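Local coordinates for aldehyde dehydrogenase (Staphylococcus aureus, PDB 6K10), which oxidises the carotenoid aldehyde 4,4'-diaponeurosporen-4-al to 4,4'-diaponeurosporenoic acid, a step in making the virulence pigment staphyloxanthin, and belongs to the NAD-dependent aldehyde dehydrogenase family, at residues E148-K158 and I170-E178; N9-D17 and Q181-D189. The protein carries 1 engineered substitution. One frame throughout, in Å; residues are numbered along the deposited sequence.

Contact 1 (E148-K158 and I170-E178); sequences ELTPNVARVIK and IEVIEGGIE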
loop_
_atom_site.group_PDB
_atom_site.type_symbol
_atom_site.label_atom_id
_atom_site.label_comp_id
_atom_site.label_asym_id
_atom_site.label_seq_id
_atom_site.Cartn_x
_atom_site.Cartn_y
_atom_site.Cartn_z
ATOM N N GLU A 148 -13.727 -12.607 -19.850
ATOM C CA GLU A 148 -14.494 -13.435 -20.767
ATOM C C GLU A 148 -14.719 -12.766 -22.116
ATOM O O GLU A 148 -15.273 -13.403 -23.020
ATOM C CB GLU A 148 -15.840 -13.820 -20.141
ATOM C CG GLU A 148 -16.827 -12.676 -19.996
ATOM C CD GLU A 148 -18.237 -13.169 -19.719
ATOM O OE1 GLU A 148 -19.162 -12.334 -19.658
ATOM O OE2 GLU A 148 -18.416 -14.396 -19.562
ATOM N N LEU A 149 -14.307 -11.504 -22.276
ATOM C CA LEU A 149 -14.339 -10.869 -23.590
ATOM C C LEU A 149 -13.302 -11.460 -24.532
ATOM O O LEU A 149 -13.458 -11.356 -25.753
ATOM C CB LEU A 149 -14.122 -9.360 -23.466
ATOM C CG LEU A 149 -15.166 -8.569 -22.675
ATOM C CD1 LEU A 149 -14.960 -7.074 -22.869
ATOM C CD2 LEU A 149 -16.574 -8.980 -23.075
ATOM N N THR A 150 -12.246 -12.058 -23.992
ATOM C CA THR A 150 -11.297 -12.839 -24.769
ATOM C C THR A 150 -11.441 -14.297 -24.343
ATOM O O THR A 150 -10.620 -14.809 -23.570
ATOM C CB THR A 150 -9.870 -12.328 -24.564
ATOM O OG1 THR A 150 -9.592 -12.225 -23.163
ATOM C CG2 THR A 150 -9.712 -10.953 -25.197
ATOM N N PRO A 151 -12.475 -14.993 -24.827
ATOM C CA PRO A 151 -12.809 -16.304 -24.248
ATOM C C PRO A 151 -11.836 -17.409 -24.615
ATOM O O PRO A 151 -11.678 -18.357 -23.836
ATOM C CB PRO A 151 -14.211 -16.580 -24.807
ATOM C CG PRO A 151 -14.232 -15.852 -26.110
ATOM C CD PRO A 151 -13.383 -14.619 -25.926
ATOM N N ASN A 152 -11.196 -17.340 -25.782
ATOM C CA ASN A 152 -10.210 -18.360 -26.123
ATOM C C ASN A 152 -8.972 -18.234 -25.246
ATOM O O ASN A 152 -8.410 -19.243 -24.806
ATOM C CB ASN A 152 -9.842 -18.265 -27.602
ATOM C CG ASN A 152 -10.983 -18.679 -28.507
ATOM O OD1 ASN A 152 -11.341 -19.855 -28.569
ATOM N ND2 ASN A 152 -11.566 -17.713 -29.206
ATOM N N VAL A 153 -8.546 -17.000 -24.968
ATOM C CA VAL A 153 -7.412 -16.789 -24.072
ATOM C C VAL A 153 -7.746 -17.281 -22.669
ATOM O O VAL A 153 -6.936 -17.951 -22.018
ATOM C CB VAL A 153 -7.002 -15.307 -24.064
ATOM C CG1 VAL A 153 -5.797 -15.101 -23.159
ATOM C CG2 VAL A 153 -6.703 -14.830 -25.478
ATOM N N ALA A 154 -8.948 -16.953 -22.184
ATOM C CA ALA A 154 -9.351 -17.376 -20.846
ATOM C C ALA A 154 -9.330 -18.893 -20.712
ATOM O O ALA A 154 -8.868 -19.429 -19.697
ATOM C CB ALA A 154 -10.743 -16.829 -20.520
ATOM N N ARG A 155 -9.822 -19.604 -21.731
ATOM C CA ARG A 155 -9.841 -21.063 -21.681
ATOM C C ARG A 155 -8.435 -21.643 -21.717
ATOM O O ARG A 155 -8.142 -22.621 -21.018
ATOM C CB ARG A 155 -10.666 -21.628 -22.836
ATOM C CG ARG A 155 -10.775 -23.154 -22.834
ATOM C CD ARG A 155 -11.124 -23.705 -21.454
ATOM N NE ARG A 155 -12.431 -23.250 -20.983
ATOM C CZ ARG A 155 -13.598 -23.608 -21.508
ATOM N NH1 ARG A 155 -14.712 -23.125 -20.975
ATOM N NH2 ARG A 155 -13.647 -24.437 -22.543
ATOM N N VAL A 156 -7.575 -21.097 -22.575
ATOM C CA VAL A 156 -6.193 -21.558 -22.617
ATOM C C VAL A 156 -5.535 -21.356 -21.260
ATOM O O VAL A 156 -4.775 -22.209 -20.787
ATOM C CB VAL A 156 -5.425 -20.837 -23.740
ATOM C CG1 VAL A 156 -3.932 -21.077 -23.604
ATOM C CG2 VAL A 156 -5.921 -21.303 -25.099
ATOM N N ILE A 157 -5.835 -20.230 -20.608
ATOM C CA ILE A 157 -5.303 -19.967 -19.273
ATOM C C ILE A 157 -5.831 -20.997 -18.281
ATOM O O ILE A 157 -5.079 -21.542 -17.463
ATOM C CB ILE A 157 -5.647 -18.530 -18.840
ATOM C CG1 ILE A 157 -4.839 -17.520 -19.661
ATOM C CG2 ILE A 157 -5.405 -18.340 -17.349
ATOM C CD1 ILE A 157 -5.121 -16.073 -19.304
ATOM N N LYS A 158 -7.133 -21.283 -18.342
ATOM C CA LYS A 158 -7.720 -22.264 -17.434
ATOM C C LYS A 158 -7.139 -23.655 -17.665
ATOM O O LYS A 158 -6.807 -24.362 -16.706
ATOM C CB LYS A 158 -9.238 -22.287 -17.598
ATOM C CG LYS A 158 -9.916 -23.427 -16.861
ATOM C CD LYS A 158 -11.103 -22.937 -16.055
ATOM C CE LYS A 158 -11.706 -24.065 -15.240
ATOM N NZ LYS A 158 -11.143 -24.094 -13.863
ATOM N N ILE A 170 -3.758 -22.932 -7.164
ATOM C CA ILE A 170 -4.104 -21.907 -8.140
ATOM C C ILE A 170 -5.291 -22.413 -8.947
ATOM O O ILE A 170 -5.262 -23.536 -9.460
ATOM C CB ILE A 170 -2.925 -21.565 -9.073
ATOM C CG1 ILE A 170 -1.717 -21.078 -8.272
ATOM C CG2 ILE A 170 -3.338 -20.507 -10.082
ATOM C CD1 ILE A 170 -0.449 -20.975 -9.093
ATOM N N GLU A 171 -6.331 -21.590 -9.052
ATOM C CA GLU A 171 -7.543 -21.956 -9.768
ATOM C C GLU A 171 -7.979 -20.788 -10.640
ATOM O O GLU A 171 -7.759 -19.624 -10.297
ATOM C CB GLU A 171 -8.667 -22.355 -8.796
ATOM C CG GLU A 171 -10.032 -22.635 -9.431
ATOM C CD GLU A 171 -10.025 -23.806 -10.403
ATOM O OE1 GLU A 171 -10.607 -24.856 -10.062
ATOM O OE2 GLU A 171 -9.468 -23.674 -11.514
ATOM N N VAL A 172 -8.593 -21.113 -11.777
ATOM C CA VAL A 172 -9.105 -20.127 -12.720
ATOM C C VAL A 172 -10.623 -20.226 -12.751
ATOM O O VAL A 172 -11.176 -21.319 -12.928
ATOM C CB VAL A 172 -8.516 -20.332 -14.126
ATOM C CG1 VAL A 172 -9.180 -19.393 -15.118
ATOM C CG2 VAL A 172 -7.015 -20.121 -14.103
ATOM N N ILE A 173 -11.292 -19.087 -12.593
ATOM C CA ILE A 173 -12.750 -19.005 -12.598
ATOM C C ILE A 173 -13.171 -18.230 -13.838
ATOM O O ILE A 173 -12.926 -17.022 -13.938
ATOM C CB ILE A 173 -13.288 -18.330 -11.331
ATOM C CG1 ILE A 173 -12.781 -19.048 -10.082
ATOM C CG2 ILE A 173 -14.807 -18.286 -11.364
ATOM C CD1 ILE A 173 -13.395 -20.399 -9.877
ATOM N N GLU A 174 -13.827 -18.910 -14.774
ATOM C CA GLU A 174 -14.354 -18.264 -15.966
ATOM C C GLU A 174 -15.733 -17.675 -15.690
ATOM O O GLU A 174 -16.522 -18.226 -14.919
ATOM C CB GLU A 174 -14.445 -19.251 -17.128
ATOM C CG GLU A 174 -13.117 -19.583 -17.778
ATOM C CD GLU A 174 -13.192 -20.840 -18.621
ATOM O OE1 GLU A 174 -14.134 -21.634 -18.421
ATOM O OE2 GLU A 174 -12.313 -21.033 -19.486
ATOM N N GLY A 175 -16.019 -16.552 -16.334
ATOM C CA GLY A 175 -17.317 -15.931 -16.195
ATOM C C GLY A 175 -17.239 -14.437 -16.442
ATOM O O GLY A 175 -16.210 -13.905 -16.857
ATOM N N GLY A 176 -18.364 -13.778 -16.177
ATOM C CA GLY A 176 -18.467 -12.347 -16.366
ATOM C C GLY A 176 -18.541 -11.583 -15.062
ATOM O O GLY A 176 -17.912 -11.967 -14.070
ATOM N N ILE A 177 -19.326 -10.504 -15.049
ATOM C CA ILE A 177 -19.363 -9.616 -13.891
ATOM C C ILE A 177 -19.944 -10.320 -12.671
ATOM O O ILE A 177 -19.567 -10.014 -11.532
ATOM C CB ILE A 177 -20.141 -8.329 -14.235
ATOM C CG1 ILE A 177 -20.019 -7.302 -13.108
ATOM C CG2 ILE A 177 -21.603 -8.637 -14.529
ATOM C CD1 ILE A 177 -18.619 -6.774 -12.905
ATOM N N GLU A 178 -20.853 -11.277 -12.874
ATOM C CA GLU A 178 -21.486 -11.918 -11.726
ATOM C C GLU A 178 -20.556 -12.913 -11.046
ATOM O O GLU A 178 -20.641 -13.102 -9.827
ATOM C CB GLU A 178 -22.789 -12.593 -12.150
ATOM C CG GLU A 178 -23.897 -11.607 -12.490
ATOM C CD GLU A 178 -24.079 -10.532 -11.430
ATOM O OE1 GLU A 178 -24.314 -9.366 -11.807
ATOM O OE2 GLU A 178 -24.002 -10.849 -10.223
#
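E171 meets K158 where helix 151-164 packs on strand 170-172, within the beta-alpha-beta unit of strand 141-145, that helix and that strand. The NZ of K158 forms a salt bridge with E171 OE2 at 2.9 Å. That carboxylate oxygen also takes the backbone N of V172 on its anti lone pair, and N162 links K158 and E171 by bonding to both. The same NZ donates to V172 O, lying in the carbonyl plane. The V172 side chain also faces the helix: CG1 rests against K158 CB and CG2 touches I157 CG2 at 4.0 Å.

E174 carries the second charged pair. R155 comes side-on, NE to OE2 of E174 at 2.7 Å and NH1 to its OE1 at 3.0 Å, the two planar groups turned 39° apart. R155 CB points away from segment 170-178 overall, and the chain bends at chi2 (47°) and chi3 (63°) to bring the guanidinium edge to the E174 carboxylate. At the turn that leads into helix 177-184, the extended E148 side chain lies along the glycine backbone: its CB packs on G175 O at 3.3 Å, and its OE1 sits 3.4 Å from G176 CA.

Contact 2 (N9-D17 and Q181-D189); sequences NIIEQKFYD and QTLIHLPFD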
loop_
_atom_site.group_PDB
_atom_site.type_symbol
_atom_site.label_atom_id
_atom_site.label_comp_id
_atom_site.label_asym_id
_atom_site.label_seq_id
_atom_site.Cartn_x
_atom_site.Cartn_y
_atom_site.Cartn_z
ATOM N N ASN A 9 -22.591 -23.266 -5.739
ATOM C CA ASN A 9 -21.728 -22.630 -4.751
ATOM C C ASN A 9 -20.279 -23.076 -4.918
ATOM O O ASN A 9 -19.502 -23.057 -3.964
ATOM C CB ASN A 9 -22.211 -22.946 -3.333
ATOM N N ILE A 10 -19.915 -23.471 -6.141
ATOM C CA ILE A 10 -18.583 -24.025 -6.361
ATOM C C ILE A 10 -17.512 -22.952 -6.210
ATOM O O ILE A 10 -16.384 -23.251 -5.801
ATOM C CB ILE A 10 -18.506 -24.715 -7.736
ATOM C CG1 ILE A 10 -17.132 -25.375 -7.931
ATOM C CG2 ILE A 10 -18.822 -23.725 -8.858
ATOM C CD1 ILE A 10 -16.710 -26.303 -6.789
ATOM N N ILE A 11 -17.835 -21.695 -6.524
ATOM C CA ILE A 11 -16.861 -20.618 -6.351
ATOM C C ILE A 11 -16.448 -20.518 -4.890
ATOM O O ILE A 11 -15.256 -20.469 -4.559
ATOM C CB ILE A 11 -17.430 -19.280 -6.857
ATOM C CG1 ILE A 11 -17.941 -19.387 -8.296
ATOM C CG2 ILE A 11 -16.370 -18.195 -6.755
ATOM C CD1 ILE A 11 -17.088 -20.237 -9.213
ATOM N N GLU A 12 -17.433 -20.494 -3.991
ATOM C CA GLU A 12 -17.139 -20.384 -2.568
ATOM C C GLU A 12 -16.460 -21.645 -2.046
ATOM O O GLU A 12 -15.579 -21.567 -1.182
ATOM C CB GLU A 12 -18.426 -20.087 -1.799
ATOM C CG GLU A 12 -19.173 -18.886 -2.359
ATOM C CD GLU A 12 -20.140 -18.264 -1.373
ATOM O OE1 GLU A 12 -20.477 -18.921 -0.366
ATOM O OE2 GLU A 12 -20.562 -17.111 -1.611
ATOM N N GLN A 13 -16.849 -22.814 -2.563
ATOM C CA GLN A 13 -16.138 -24.042 -2.216
ATOM C C GLN A 13 -14.688 -23.982 -2.678
ATOM O O GLN A 13 -13.776 -24.377 -1.941
ATOM C CB GLN A 13 -16.846 -25.253 -2.824
ATOM C CG GLN A 13 -16.580 -26.565 -2.098
ATOM N N LYS A 14 -14.455 -23.485 -3.895
ATOM C CA LYS A 14 -13.087 -23.340 -4.386
ATOM C C LYS A 14 -12.295 -22.361 -3.531
ATOM O O LYS A 14 -11.101 -22.568 -3.282
ATOM C CB LYS A 14 -13.101 -22.893 -5.847
ATOM C CG LYS A 14 -13.480 -23.999 -6.817
ATOM C CD LYS A 14 -13.768 -23.454 -8.202
ATOM N N PHE A 15 -12.941 -21.288 -3.072
ATOM C CA PHE A 15 -12.266 -20.327 -2.205
ATOM C C PHE A 15 -11.822 -20.983 -0.905
ATOM O O PHE A 15 -10.667 -20.844 -0.485
ATOM C CB PHE A 15 -13.185 -19.140 -1.922
ATOM C CG PHE A 15 -12.655 -18.196 -0.876
ATOM C CD1 PHE A 15 -11.544 -17.408 -1.132
ATOM C CD2 PHE A 15 -13.270 -18.098 0.360
ATOM C CE1 PHE A 15 -11.056 -16.541 -0.172
ATOM C CE2 PHE A 15 -12.786 -17.232 1.324
ATOM C CZ PHE A 15 -11.678 -16.452 1.057
ATOM N N TYR A 16 -12.726 -21.716 -0.255
ATOM C CA TYR A 16 -12.396 -22.280 1.049
ATOM C C TYR A 16 -11.434 -23.455 0.933
ATOM O O TYR A 16 -10.651 -23.701 1.859
ATOM C CB TYR A 16 -13.680 -22.664 1.781
ATOM C CG TYR A 16 -14.394 -21.441 2.301
ATOM C CD1 TYR A 16 -13.797 -20.631 3.255
ATOM C CD2 TYR A 16 -15.641 -21.072 1.814
ATOM C CE1 TYR A 16 -14.427 -19.501 3.728
ATOM C CE2 TYR A 16 -16.282 -19.940 2.282
ATOM C CZ TYR A 16 -15.667 -19.159 3.241
ATOM O OH TYR A 16 -16.293 -18.031 3.715
ATOM N N ASP A 17 -11.461 -24.181 -0.187
ATOM C CA ASP A 17 -10.417 -25.169 -0.441
ATOM C C ASP A 17 -9.056 -24.500 -0.549
ATOM O O ASP A 17 -8.061 -25.004 -0.014
ATOM C CB ASP A 17 -10.720 -25.951 -1.721
ATOM C CG ASP A 17 -11.924 -26.857 -1.585
ATOM O OD1 ASP A 17 -12.420 -27.029 -0.453
ATOM O OD2 ASP A 17 -12.373 -27.398 -2.618
ATOM N N GLN A 181 -18.536 -10.642 -9.090
ATOM C CA GLN A 181 -19.319 -10.230 -7.930
ATOM C C GLN A 181 -19.218 -11.254 -6.806
ATOM O O GLN A 181 -19.043 -10.890 -5.638
ATOM C CB GLN A 181 -20.778 -10.028 -8.338
ATOM C CG GLN A 181 -21.537 -9.028 -7.489
ATOM C CD GLN A 181 -21.148 -7.597 -7.794
ATOM O OE1 GLN A 181 -20.650 -6.879 -6.929
ATOM N NE2 GLN A 181 -21.376 -7.172 -9.032
ATOM N N THR A 182 -19.320 -12.540 -7.145
ATOM C CA THR A 182 -19.212 -13.584 -6.132
ATOM C C THR A 182 -17.838 -13.578 -5.475
ATOM O O THR A 182 -17.720 -13.783 -4.261
ATOM C CB THR A 182 -19.498 -14.948 -6.760
ATOM O OG1 THR A 182 -20.797 -14.932 -7.362
ATOM C CG2 THR A 182 -19.446 -16.043 -5.709
ATOM N N LEU A 183 -16.789 -13.331 -6.260
ATOM C CA LEU A 183 -15.431 -13.430 -5.736
ATOM C C LEU A 183 -15.084 -12.256 -4.826
ATOM O O LEU A 183 -14.462 -12.447 -3.774
ATOM C CB LEU A 183 -14.436 -13.530 -6.892
ATOM C CG LEU A 183 -14.422 -14.875 -7.617
ATOM C CD1 LEU A 183 -13.806 -14.740 -8.998
ATOM C CD2 LEU A 183 -13.652 -15.887 -6.789
ATOM N N ILE A 184 -15.475 -11.036 -5.205
ATOM C CA ILE A 184 -15.060 -9.856 -4.451
ATOM C C ILE A 184 -15.766 -9.716 -3.112
ATOM O O ILE A 184 -15.320 -8.926 -2.271
ATOM C CB ILE A 184 -15.265 -8.570 -5.278
ATOM C CG1 ILE A 184 -16.725 -8.419 -5.705
ATOM C CG2 ILE A 184 -14.341 -8.561 -6.487
ATOM C CD1 ILE A 184 -16.985 -7.169 -6.527
ATOM N N HIS A 185 -16.850 -10.453 -2.887
ATOM C CA HIS A 185 -17.528 -10.450 -1.598
ATOM C C HIS A 185 -17.001 -11.520 -0.653
ATOM O O HIS A 185 -17.451 -11.587 0.495
ATOM C CB HIS A 185 -19.037 -10.627 -1.790
ATOM C CG HIS A 185 -19.710 -9.433 -2.389
ATOM N ND1 HIS A 185 -19.636 -8.178 -1.824
ATOM C CD2 HIS A 185 -20.467 -9.300 -3.503
ATOM C CE1 HIS A 185 -20.318 -7.322 -2.566
ATOM N NE2 HIS A 185 -20.833 -7.979 -3.590
ATOM N N LEU A 186 -16.064 -12.357 -1.108
ATOM C CA LEU A 186 -15.425 -13.351 -0.263
ATOM C C LEU A 186 -14.226 -12.740 0.456
ATOM O O LEU A 186 -13.538 -11.875 -0.095
ATOM C CB LEU A 186 -14.975 -14.547 -1.098
ATOM C CG LEU A 186 -16.108 -15.355 -1.731
ATOM C CD1 LEU A 186 -15.562 -16.459 -2.623
ATOM C CD2 LEU A 186 -17.010 -15.929 -0.650
ATOM N N PRO A 187 -13.944 -13.175 1.710
ATOM C CA PRO A 187 -12.865 -12.553 2.498
ATOM C C PRO A 187 -11.475 -13.012 2.063
ATOM O O PRO A 187 -10.724 -13.631 2.824
ATOM C CB PRO A 187 -13.213 -12.994 3.925
ATOM C CG PRO A 187 -13.828 -14.335 3.741
ATOM C CD PRO A 187 -14.623 -14.249 2.457
ATOM N N PHE A 188 -11.126 -12.706 0.814
ATOM C CA PHE A 188 -9.762 -12.900 0.349
ATOM C C PHE A 188 -8.795 -12.113 1.229
ATOM O O PHE A 188 -9.156 -11.119 1.862
ATOM C CB PHE A 188 -9.616 -12.444 -1.105
ATOM C CG PHE A 188 -10.111 -13.439 -2.116
ATOM C CD1 PHE A 188 -9.278 -14.439 -2.593
ATOM C CD2 PHE A 188 -11.405 -13.363 -2.604
ATOM C CE1 PHE A 188 -9.728 -15.349 -3.531
ATOM C CE2 PHE A 188 -11.861 -14.272 -3.542
ATOM C CZ PHE A 188 -11.022 -15.265 -4.006
ATOM N N ASP A 189 -7.545 -12.569 1.266
ATOM C CA ASP A 189 -6.517 -11.853 2.008
ATOM C C ASP A 189 -5.884 -10.727 1.201
ATOM O O ASP A 189 -5.208 -9.871 1.784
ATOM C CB ASP A 189 -5.440 -12.830 2.490
ATOM C CG ASP A 189 -6.011 -13.937 3.362
ATOM O OD1 ASP A 189 -6.475 -13.629 4.480
ATOM O OD2 ASP A 189 -6.003 -15.109 2.929
#
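F15, the side chain at the middle of this interface, is packed by three consecutive residues, L186, P187 and F188, that follow helix 177-184. The aromatic pair comes first: the edge of F15 points at the face of F188 in an edge-to-face stack, centroids 4.6 Å apart and planes inclined at 59°. The atoms of F15 that do the touching are CD1 and CE1, with CE1 lying over the centre of the F188 ring. F15 gets there because its CG is anti to the backbone N (chi1 172°), which carries the ring off helix 10-23 toward the other segment.

A CH-pi contact holds one face of F15. CB of L186 stands 4.1 Å from the centroid of the F15 ring, only 7° off the ring normal, while L186 CD1 reaches back to F15 CB at 3.7 Å.

At the ring's rim, P187 supplies both a carbonyl and an apolar edge. Its O lies near the plane of the F15 ring, 3.5 Å from CZ, and its CD is 3.7 Å from F15 CE2. P187 is the centre of an inverse gamma turn, closed by F188 N bonding to L186 O.

The remaining contacts are mostly aliphatic. I11 CG2 packs on L183 CD2 at 3.6 Å and also touches T182 CG2, crossing both side chains at about a right angle. The exception is the E12 carboxylate, whose OE2 lies 3.9 Å from CD2 of L186. I143 of strand 141-145 lies against F15, L183 and F188.

Helix 10-23 thus packs on the end of helix 177-184 and the loop leading to strand 190-194, over strand 141-145, consistent with the outer helices of the Rossmann-like NAD-binding domain of aldehyde dehydrogenases.

In the fold
Contact 1 is nested in the chain loop that contact 2 closes, and their centres lie about 16 Å apart on the same side of the chain's centre. Helix 177-184 serves both: it starts at the turn of contact 1 and ends in contact 2. They also touch directly, I173 CG2 meeting I11 CD1 at 3.7 Å and I173 CD1 meeting K14 CD at 3.5 Å, while E171 packs on K14 as well. Helix 10-23 thus packs against strand 170-172 with the residue after it, and against the end of helix 177-184 with the loop after it. Both contacts lie away from the predicted active-site positions 217 and 251; E217 is retained, whereas S251 is an engineered substitution.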